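Local coordinates for oligopeptide ABC transporter, periplasmic oligopeptide-binding protein, putative (Thermotoga maritima MSB8, PDB 5IPW), which probably binds oligopeptides in the periplasm and passes them to an ABC transporter for uptake, at residues A[46-51]-A[261-266]; A[80-85]-A[96-101]; A[117-122]-A[237-242]. All blocks are in the same frame, centred on the assembly; numbering follows the deposited sequence.

Contact 1: A[46-51]-A[261-266]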
loop_
_atom_site.group_PDB
_atom_site.type_symbol
_atom_site.label_atom_id
_atom_site.label_comp_id
_atom_site.label_asym_id
_atom_site.label_seq_id
_atom_site.Cartn_x
_atom_site.Cartn_y
_atom_site.Cartn_z
ATOM N N GLU A 46 -17.657 -3.167 24.560
ATOM C CA GLU A 46 -16.233 -3.442 24.528
ATOM C C GLU A 46 -15.570 -2.637 23.396
ATOM O O GLU A 46 -15.337 -3.164 22.301
ATOM C CB GLU A 46 -15.998 -4.944 24.335
ATOM C CG GLU A 46 -16.580 -5.836 25.434
ATOM C CD GLU A 46 -16.054 -7.267 25.368
ATOM O OE1 GLU A 46 -15.267 -7.661 26.257
ATOM O OE2 GLU A 46 -16.408 -7.992 24.416
ATOM N N PRO A 47 -15.267 -1.350 23.654
ATOM C CA PRO A 47 -14.614 -0.525 22.635
ATOM C C PRO A 47 -13.207 -1.006 22.306
ATOM O O PRO A 47 -12.577 -1.667 23.121
ATOM C CB PRO A 47 -14.543 0.859 23.297
ATOM C CG PRO A 47 -14.579 0.583 24.759
ATOM C CD PRO A 47 -15.502 -0.591 24.898
ATOM N N LEU A 48 -12.724 -0.679 21.116
ATOM C CA LEU A 48 -11.324 -0.897 20.785
ATOM C C LEU A 48 -10.485 -0.017 21.692
ATOM O O LEU A 48 -10.902 1.076 22.058
ATOM C CB LEU A 48 -11.065 -0.588 19.308
ATOM C CG LEU A 48 -9.612 -0.637 18.826
ATOM C CD1 LEU A 48 -9.011 -2.022 18.966
ATOM C CD2 LEU A 48 -9.528 -0.184 17.379
ATOM N N VAL A 49 -9.325 -0.515 22.097
ATOM C CA VAL A 49 -8.445 0.218 22.997
ATOM C C VAL A 49 -7.176 0.533 22.242
ATOM O O VAL A 49 -6.547 -0.355 21.673
ATOM C CB VAL A 49 -8.116 -0.592 24.265
ATOM C CG1 VAL A 49 -7.223 0.212 25.200
ATOM C CG2 VAL A 49 -9.404 -0.989 24.975
ATOM N N VAL A 50 -6.810 1.811 22.230
ATOM C CA VAL A 50 -5.728 2.284 21.390
ATOM C C VAL A 50 -4.611 2.837 22.243
ATOM O O VAL A 50 -4.845 3.670 23.101
ATOM C CB VAL A 50 -6.252 3.347 20.427
ATOM C CG1 VAL A 50 -5.121 3.958 19.598
ATOM C CG2 VAL A 50 -7.289 2.711 19.530
ATOM N N GLN A 51 -3.397 2.350 22.019
ATOM C CA GLN A 51 -2.249 2.890 22.718
ATOM C C GLN A 51 -1.616 3.990 21.873
ATOM O O GLN A 51 -1.270 3.767 20.713
ATOM C CB GLN A 51 -1.224 1.817 23.031
ATOM C CG GLN A 51 -0.101 2.327 23.913
ATOM C CD GLN A 51 0.963 1.280 24.106
ATOM O OE1 GLN A 51 0.670 0.168 24.568
ATOM N NE2 GLN A 51 2.205 1.608 23.740
ATOM N N PHE A 261 -18.206 7.234 17.956
ATOM C CA PHE A 261 -16.994 6.483 17.627
ATOM C C PHE A 261 -16.672 5.493 18.745
ATOM O O PHE A 261 -16.853 5.796 19.932
ATOM C CB PHE A 261 -15.794 7.393 17.351
ATOM C CG PHE A 261 -14.669 6.691 16.651
ATOM C CD1 PHE A 261 -14.874 6.098 15.418
ATOM C CD2 PHE A 261 -13.424 6.583 17.235
ATOM C CE1 PHE A 261 -13.854 5.419 14.774
ATOM C CE2 PHE A 261 -12.396 5.914 16.597
ATOM C CZ PHE A 261 -12.607 5.333 15.363
ATOM N N TRP A 262 -16.150 4.338 18.339
ATOM C CA TRP A 262 -16.215 3.096 19.124
ATOM C C TRP A 262 -14.863 2.663 19.655
ATOM O O TRP A 262 -14.720 1.527 20.098
ATOM C CB TRP A 262 -16.794 1.968 18.254
ATOM C CG TRP A 262 -16.348 2.091 16.851
ATOM C CD1 TRP A 262 -16.990 2.755 15.847
ATOM C CD2 TRP A 262 -15.127 1.609 16.297
ATOM N NE1 TRP A 262 -16.250 2.701 14.698
ATOM C CE2 TRP A 262 -15.100 2.001 14.944
ATOM C CE3 TRP A 262 -14.055 0.882 16.808
ATOM C CZ2 TRP A 262 -14.043 1.688 14.095
ATOM C CZ3 TRP A 262 -13.000 0.568 15.960
ATOM C CH2 TRP A 262 -13.000 0.975 14.621
ATOM N N ALA A 263 -13.871 3.548 19.607
ATOM C CA ALA A 263 -12.562 3.238 20.158
ATOM C C ALA A 263 -12.213 4.260 21.207
ATOM O O ALA A 263 -12.649 5.399 21.136
ATOM C CB ALA A 263 -11.508 3.232 19.073
ATOM N N VAL A 264 -11.417 3.838 22.180
ATOM C CA VAL A 264 -10.918 4.714 23.224
ATOM C C VAL A 264 -9.412 4.566 23.415
ATOM O O VAL A 264 -8.773 3.675 22.862
ATOM C CB VAL A 264 -11.611 4.446 24.576
ATOM C CG1 VAL A 264 -13.124 4.581 24.450
ATOM C CG2 VAL A 264 -11.262 3.059 25.112
ATOM N N ASP A 265 -8.883 5.506 24.179
ATOM C CA ASP A 265 -7.546 5.500 24.766
ATOM C C ASP A 265 -7.316 4.414 25.773
ATOM O O ASP A 265 -8.256 3.850 26.314
ATOM C CB ASP A 265 -7.413 6.764 25.623
ATOM C CG ASP A 265 -6.631 7.794 24.980
ATOM O OD1 ASP A 265 -6.232 7.575 23.824
ATOM O OD2 ASP A 265 -6.411 8.826 25.629
ATOM N N ILE A 266 -6.050 4.225 26.120
ATOM C CA ILE A 266 -5.707 3.489 27.327
ATOM C C ILE A 266 -6.262 4.149 28.598
ATOM O O ILE A 266 -6.491 3.464 29.579
ATOM C CB ILE A 266 -4.185 3.220 27.455
ATOM C CG1 ILE A 266 -3.367 4.510 27.468
ATOM C CG2 ILE A 266 -3.713 2.327 26.317
ATOM C CD1 ILE A 266 -1.874 4.290 27.636
#
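Leu48 is held to residues 261-266 by both its backbone N and its backbone O. The N donates to Trp262 O at 3.1 Å. The O accepts from Val264 N at 2.8 Å, and this bond is almost straight, 171° at the hydrogen. Val50 N then donates to Val264 O, also at 2.8 Å, with a more bent angle of 143°. A last bond, from Ile266 N to Val50 O, is weak. Two CA-H...O contacts lie among these bonds, from Ala263 CA to Leu48 O and from Val49 CA to Val264 O. This is the bonding of a short parallel pair, with Leu48 beside Ala263 and Val49 beside Val264. Strand 48-51 is the middle strand of a small three-stranded mixed sheet. Strand 2-4 runs antiparallel on its other side, and strand 263-265 is an outer strand. The side chains alternate between the faces. Leu48 and Ala263 share one face, with their CB atoms 3.9 Å apart. With CG swung opposite the backbone N (chi1 174°), Leu48 runs alongside Trp262, both pointing the same way, and brings CD2 to the edge of the indole, 3.8 Å from CZ3. Phe261 CE1 lies over one face of the same indole, near the rim. Val49 and Val264 are on the opposite face of the sheet. There Pro47 CB meets Val264 CG1 at 4.1 Å, the two side chains crossing obliquely. Val49 CG1 reaches Ile266 CG2 at 4.2 Å, and Pro7 and Tyr10 of helix 7-14 pack on this side. Asp265 turns away from strand 48-51, and its OD2 is bonded to Tyr273 and Asn269. At the exposed end, Gln51 touches Ile266 CG2 through CA and CB.

Contact 2: A[80-85]-A[96-101]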
loop_
_atom_site.group_PDB
_atom_site.type_symbol
_atom_site.label_atom_id
_atom_site.label_comp_id
_atom_site.label_asym_id
_atom_site.label_seq_id
_atom_site.Cartn_x
_atom_site.Cartn_y
_atom_site.Cartn_z
ATOM N N ILE A 80 -9.963 8.660 7.148
ATOM C CA ILE A 80 -11.281 8.446 7.703
ATOM C C ILE A 80 -11.643 6.957 7.784
ATOM O O ILE A 80 -12.601 6.575 8.449
ATOM C CB ILE A 80 -12.284 9.266 6.838
ATOM C CG1 ILE A 80 -13.017 10.259 7.706
ATOM C CG2 ILE A 80 -13.222 8.412 5.975
ATOM C CD1 ILE A 80 -12.111 11.396 8.103
ATOM N N GLU A 81 -10.842 6.124 7.134
ATOM C CA GLU A 81 -11.169 4.722 6.932
ATOM C C GLU A 81 -11.107 3.901 8.204
ATOM O O GLU A 81 -10.275 4.134 9.080
ATOM C CB GLU A 81 -10.240 4.101 5.882
ATOM C CG GLU A 81 -10.772 4.212 4.464
ATOM C CD GLU A 81 -9.704 3.962 3.423
ATOM O OE1 GLU A 81 -8.867 3.047 3.614
ATOM O OE2 GLU A 81 -9.699 4.694 2.414
ATOM N N VAL A 82 -12.001 2.925 8.284
ATOM C CA VAL A 82 -12.010 1.970 9.386
ATOM C C VAL A 82 -12.126 0.556 8.832
ATOM O O VAL A 82 -12.744 0.328 7.792
ATOM C CB VAL A 82 -13.145 2.252 10.402
ATOM C CG1 VAL A 82 -12.921 3.590 11.091
ATOM C CG2 VAL A 82 -14.516 2.210 9.739
ATOM N N LYS A 83 -11.522 -0.383 9.546
ATOM C CA LYS A 83 -11.404 -1.764 9.091
ATOM C C LYS A 83 -11.920 -2.695 10.178
ATOM O O LYS A 83 -11.967 -2.314 11.347
ATOM C CB LYS A 83 -9.930 -2.082 8.787
ATOM C CG LYS A 83 -9.215 -1.009 7.976
ATOM C CD LYS A 83 -9.780 -0.897 6.567
ATOM C CE LYS A 83 -9.135 0.238 5.792
ATOM N NZ LYS A 83 -9.835 0.472 4.496
ATOM N N LEU A 84 -12.301 -3.912 9.796
ATOM C CA LEU A 84 -12.610 -4.947 10.777
ATOM C C LEU A 84 -11.349 -5.221 11.557
ATOM O O LEU A 84 -11.368 -5.387 12.772
ATOM C CB LEU A 84 -13.085 -6.226 10.098
ATOM C CG LEU A 84 -14.477 -6.161 9.475
ATOM C CD1 LEU A 84 -14.795 -7.454 8.747
ATOM C CD2 LEU A 84 -15.533 -5.889 10.532
ATOM N N ALA A 85 -10.242 -5.263 10.837
ATOM C CA ALA A 85 -8.947 -5.379 11.458
ATOM C C ALA A 85 -7.966 -4.547 10.658
ATOM O O ALA A 85 -7.930 -4.627 9.430
ATOM C CB ALA A 85 -8.513 -6.833 11.493
ATOM N N PRO A 96 -6.643 -5.732 15.912
ATOM C CA PRO A 96 -8.086 -5.528 16.089
ATOM C C PRO A 96 -8.603 -4.165 15.631
ATOM O O PRO A 96 -7.929 -3.151 15.801
ATOM C CB PRO A 96 -8.289 -5.692 17.595
ATOM C CG PRO A 96 -7.143 -6.523 18.039
ATOM C CD PRO A 96 -5.991 -6.142 17.164
ATOM N N GLY A 97 -9.794 -4.168 15.045
ATOM C CA GLY A 97 -10.459 -2.954 14.579
ATOM C C GLY A 97 -11.895 -2.994 15.041
ATOM O O GLY A 97 -12.141 -3.096 16.225
ATOM N N LEU A 98 -12.844 -2.926 14.113
ATOM C CA LEU A 98 -14.250 -3.107 14.471
ATOM C C LEU A 98 -14.550 -4.530 14.909
ATOM O O LEU A 98 -15.526 -4.761 15.611
ATOM C CB LEU A 98 -15.190 -2.716 13.336
ATOM C CG LEU A 98 -15.691 -1.282 13.476
ATOM C CD1 LEU A 98 -16.467 -0.873 12.245
ATOM C CD2 LEU A 98 -16.549 -1.072 14.716
ATOM N N ALA A 99 -13.723 -5.478 14.482
ATOM C CA ALA A 99 -13.755 -6.822 15.026
ATOM C C ALA A 99 -12.792 -6.907 16.201
ATOM O O ALA A 99 -11.636 -6.512 16.092
ATOM C CB ALA A 99 -13.365 -7.830 13.959
ATOM N N LYS A 100 -13.274 -7.418 17.332
ATOM C CA LYS A 100 -12.409 -7.671 18.485
ATOM C C LYS A 100 -11.546 -8.925 18.290
ATOM O O LYS A 100 -10.427 -9.008 18.804
ATOM C CB LYS A 100 -13.221 -7.750 19.774
ATOM C CG LYS A 100 -14.184 -8.918 19.874
ATOM C CD LYS A 100 -15.179 -8.687 21.003
ATOM C CE LYS A 100 -15.926 -9.958 21.368
ATOM N NZ LYS A 100 -16.131 -10.064 22.841
ATOM N N SER A 101 -12.056 -9.892 17.540
ATOM C CA SER A 101 -11.301 -11.113 17.249
ATOM C C SER A 101 -11.892 -11.812 16.052
ATOM O O SER A 101 -13.061 -11.615 15.708
ATOM C CB SER A 101 -11.296 -12.073 18.444
ATOM O OG SER A 101 -12.616 -12.408 18.839
#
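Leu98 N donates to Lys83 O at 3.0 Å in a nearly straight bond, 175° at the hydrogen. One residue further on, Ala99 N donates to Leu84 O at 2.9 Å. These two bonds mark the tight part of the contact. Gly97 fits closely here: a CB would point at the other segment and clash with Lys83 O and Leu84 O. Ala99 CB faces the other segment and lies beside Leu84 O, 3.4 Å away. Leu84 CB rests 4.2 Å from Ala99 CB, and the Leu84 side chain packs on Phe113 and Leu115 of strand 110-115. The contact lies where the loop after helix 73-80 enters the five-stranded antiparallel sheet. Ala85 begins edge strand 85-87 and forms a non-hydrogen-bonded antiparallel pair with Pro96. Toward the helix the two segments separate. Val82 CG2 still touches Leu98 CD1, but only at 4.4 Å. Lys83 points away from 96-101, and its NZ forms a salt bridge with Glu81 OE1 at 2.9 Å, approaching from above the carboxylate plane. The same NZ also bonds to Tyr184 O and Gly185 O. Arg619 is a second basic partner of that carboxylate. Glu81 itself is partly exposed.

Contact 3: A[117-122]-A[237-242]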
loop_
_atom_site.group_PDB
_atom_site.type_symbol
_atom_site.label_atom_id
_atom_site.label_comp_id
_atom_site.label_asym_id
_atom_site.label_seq_id
_atom_site.Cartn_x
_atom_site.Cartn_y
_atom_site.Cartn_z
ATOM N N LYS A 117 -20.474 -5.681 20.472
ATOM C CA LYS A 117 -21.865 -5.416 20.771
ATOM C C LYS A 117 -22.036 -3.984 21.268
ATOM O O LYS A 117 -21.244 -3.492 22.067
ATOM C CB LYS A 117 -22.376 -6.415 21.817
ATOM C CG LYS A 117 -23.812 -6.189 22.284
ATOM C CD LYS A 117 -24.249 -7.267 23.274
ATOM C CE LYS A 117 -25.463 -6.841 24.096
ATOM N NZ LYS A 117 -26.713 -6.738 23.294
ATOM N N GLY A 118 -23.072 -3.320 20.776
ATOM C CA GLY A 118 -23.380 -1.956 21.189
ATOM C C GLY A 118 -22.766 -0.858 20.337
ATOM O O GLY A 118 -22.985 0.314 20.611
ATOM N N VAL A 119 -21.997 -1.219 19.310
ATOM C CA VAL A 119 -21.472 -0.224 18.391
ATOM C C VAL A 119 -22.631 0.410 17.642
ATOM O O VAL A 119 -23.500 -0.282 17.116
ATOM C CB VAL A 119 -20.493 -0.818 17.365
ATOM C CG1 VAL A 119 -20.184 0.200 16.273
ATOM C CG2 VAL A 119 -19.206 -1.260 18.041
ATOM N N LYS A 120 -22.623 1.733 17.584
ATOM C CA LYS A 120 -23.656 2.464 16.893
ATOM C C LYS A 120 -23.056 3.287 15.763
ATOM O O LYS A 120 -21.930 3.764 15.869
ATOM C CB LYS A 120 -24.414 3.351 17.890
ATOM C CG LYS A 120 -25.389 2.567 18.763
ATOM C CD LYS A 120 -25.765 3.299 20.048
ATOM C CE LYS A 120 -25.337 2.545 21.307
ATOM N NZ LYS A 120 -23.862 2.410 21.470
ATOM N N TRP A 121 -23.815 3.424 14.676
ATOM C CA TRP A 121 -23.482 4.353 13.593
ATOM C C TRP A 121 -23.500 5.784 14.109
ATOM O O TRP A 121 -24.027 6.049 15.189
ATOM C CB TRP A 121 -24.490 4.232 12.443
ATOM C CG TRP A 121 -24.433 2.928 11.715
ATOM C CD1 TRP A 121 -25.156 1.800 11.986
ATOM C CD2 TRP A 121 -23.611 2.615 10.591
ATOM N NE1 TRP A 121 -24.827 0.804 11.105
ATOM C CE2 TRP A 121 -23.878 1.273 10.238
ATOM C CE3 TRP A 121 -22.668 3.331 9.852
ATOM C CZ2 TRP A 121 -23.238 0.639 9.174
ATOM C CZ3 TRP A 121 -22.031 2.703 8.796
ATOM C CH2 TRP A 121 -22.314 1.368 8.472
ATOM N N SER A 122 -22.952 6.709 13.320
ATOM C CA SER A 122 -22.826 8.119 13.730
ATOM C C SER A 122 -24.161 8.835 13.999
ATOM O O SER A 122 -24.188 9.874 14.647
ATOM C CB SER A 122 -22.008 8.897 12.699
ATOM O OG SER A 122 -22.612 8.842 11.418
ATOM N N PRO A 237 -24.872 7.909 7.483
ATOM C CA PRO A 237 -24.303 7.413 8.736
ATOM C C PRO A 237 -22.975 6.736 8.500
ATOM O O PRO A 237 -22.795 6.082 7.470
ATOM C CB PRO A 237 -25.330 6.379 9.206
ATOM C CG PRO A 237 -26.607 6.823 8.590
ATOM C CD PRO A 237 -26.213 7.353 7.243
ATOM N N THR A 238 -22.061 6.886 9.446
ATOM C CA THR A 238 -20.704 6.393 9.268
ATOM C C THR A 238 -20.140 5.763 10.552
ATOM O O THR A 238 -20.616 6.045 11.660
ATOM C CB THR A 238 -19.773 7.530 8.776
ATOM O OG1 THR A 238 -18.443 7.032 8.561
ATOM C CG2 THR A 238 -19.712 8.646 9.780
ATOM N N LEU A 239 -19.131 4.910 10.366
ATOM C CA LEU A 239 -18.344 4.339 11.458
ATOM C C LEU A 239 -17.000 5.053 11.625
ATOM O O LEU A 239 -16.210 4.711 12.504
ATOM C CB LEU A 239 -18.118 2.840 11.210
ATOM C CG LEU A 239 -19.406 1.998 11.250
ATOM C CD1 LEU A 239 -19.200 0.606 10.690
ATOM C CD2 LEU A 239 -19.959 1.899 12.658
ATOM N N SER A 240 -16.744 6.055 10.789
ATOM C CA SER A 240 -15.462 6.765 10.820
ATOM C C SER A 240 -15.329 7.685 12.037
ATOM O O SER A 240 -16.329 8.118 12.608
ATOM C CB SER A 240 -15.292 7.584 9.541
ATOM O OG SER A 240 -15.141 6.743 8.422
ATOM N N PRO A 241 -14.091 7.992 12.433
ATOM C CA PRO A 241 -13.855 8.940 13.528
ATOM C C PRO A 241 -14.323 10.383 13.231
ATOM O O PRO A 241 -14.590 11.147 14.158
ATOM C CB PRO A 241 -12.340 8.897 13.702
ATOM C CG PRO A 241 -11.822 8.446 12.380
ATOM C CD PRO A 241 -12.833 7.449 11.904
ATOM N N TRP A 242 -14.398 10.763 11.960
ATOM C CA TRP A 242 -15.022 12.030 11.609
ATOM C C TRP A 242 -15.981 11.835 10.443
ATOM O O TRP A 242 -15.873 10.855 9.700
ATOM C CB TRP A 242 -13.986 13.093 11.246
ATOM C CG TRP A 242 -12.933 13.363 12.260
ATOM C CD1 TRP A 242 -13.011 14.227 13.294
ATOM C CD2 TRP A 242 -11.623 12.796 12.308
ATOM N NE1 TRP A 242 -11.834 14.231 14.006
ATOM C CE2 TRP A 242 -10.962 13.361 13.411
ATOM C CE3 TRP A 242 -10.939 11.862 11.520
ATOM C CZ2 TRP A 242 -9.656 13.024 13.755
ATOM C CZ3 TRP A 242 -9.636 11.532 11.860
ATOM C CH2 TRP A 242 -9.009 12.118 12.965
#
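Trp121 lays one face of its indole on Leu239, whose CG is 4.0 Å from the centroid of the six-membered ring and 23° off its normal. This is a CH-pi contact, offset toward the rim. A chi1 of -67°, with CG opposite the carbonyl carbon, carries the ring to this place. Thr238 CA lies at the ring edge, in plane, and Pro237 O approaches obliquely. Trp121 CB meets Pro237 CB at 4.0 Å. The indole NE1 is bonded to Asp131, and the rings of His193 and Tyr127 also meet the indole. An alanine here is likely to leave Leu239 without its aromatic cover and Asp131 without its indole partner. Val119 CG1 meets Leu239 CD2 at 4.0 Å, the two side chains crossing at about a right angle. Ser122 adds two bonds. Its N donates to Thr238 O at 2.9 Å, bent, 132° at the hydrogen. Its OG accepts from Thr238 N at 2.8 Å. Thr238 OG1 in turn accepts from Ser240 N at 3.0 Å. The contact joins two irregular loops, one following strand 110-115 and one leading to strand 242-244, and the second loop contains an ST turn at Thr238.

How the contacts relate
From the N terminus, strand 48-51 comes first and pairs with residues 261-266, more than 200 residues later, so contact 1 closes the longest loop. The other two contacts nest inside it, in series. Contact 2 closes a short loop at 80-85 and 96-101. Contact 3 then opens at 117-122 and closes at 237-242. Trp262 and Leu98 link the three. Trp262 packs on Leu98 and Val82, and its NE1 probably bonds to Leu239 O. Leu98 CD1 also touches Leu239 CD1. A salt bridge, Glu46 to Lys100, joins contacts 1 and 2. Together they tie the small three-stranded sheet to the five-stranded sheet and the loop before strand 242-244.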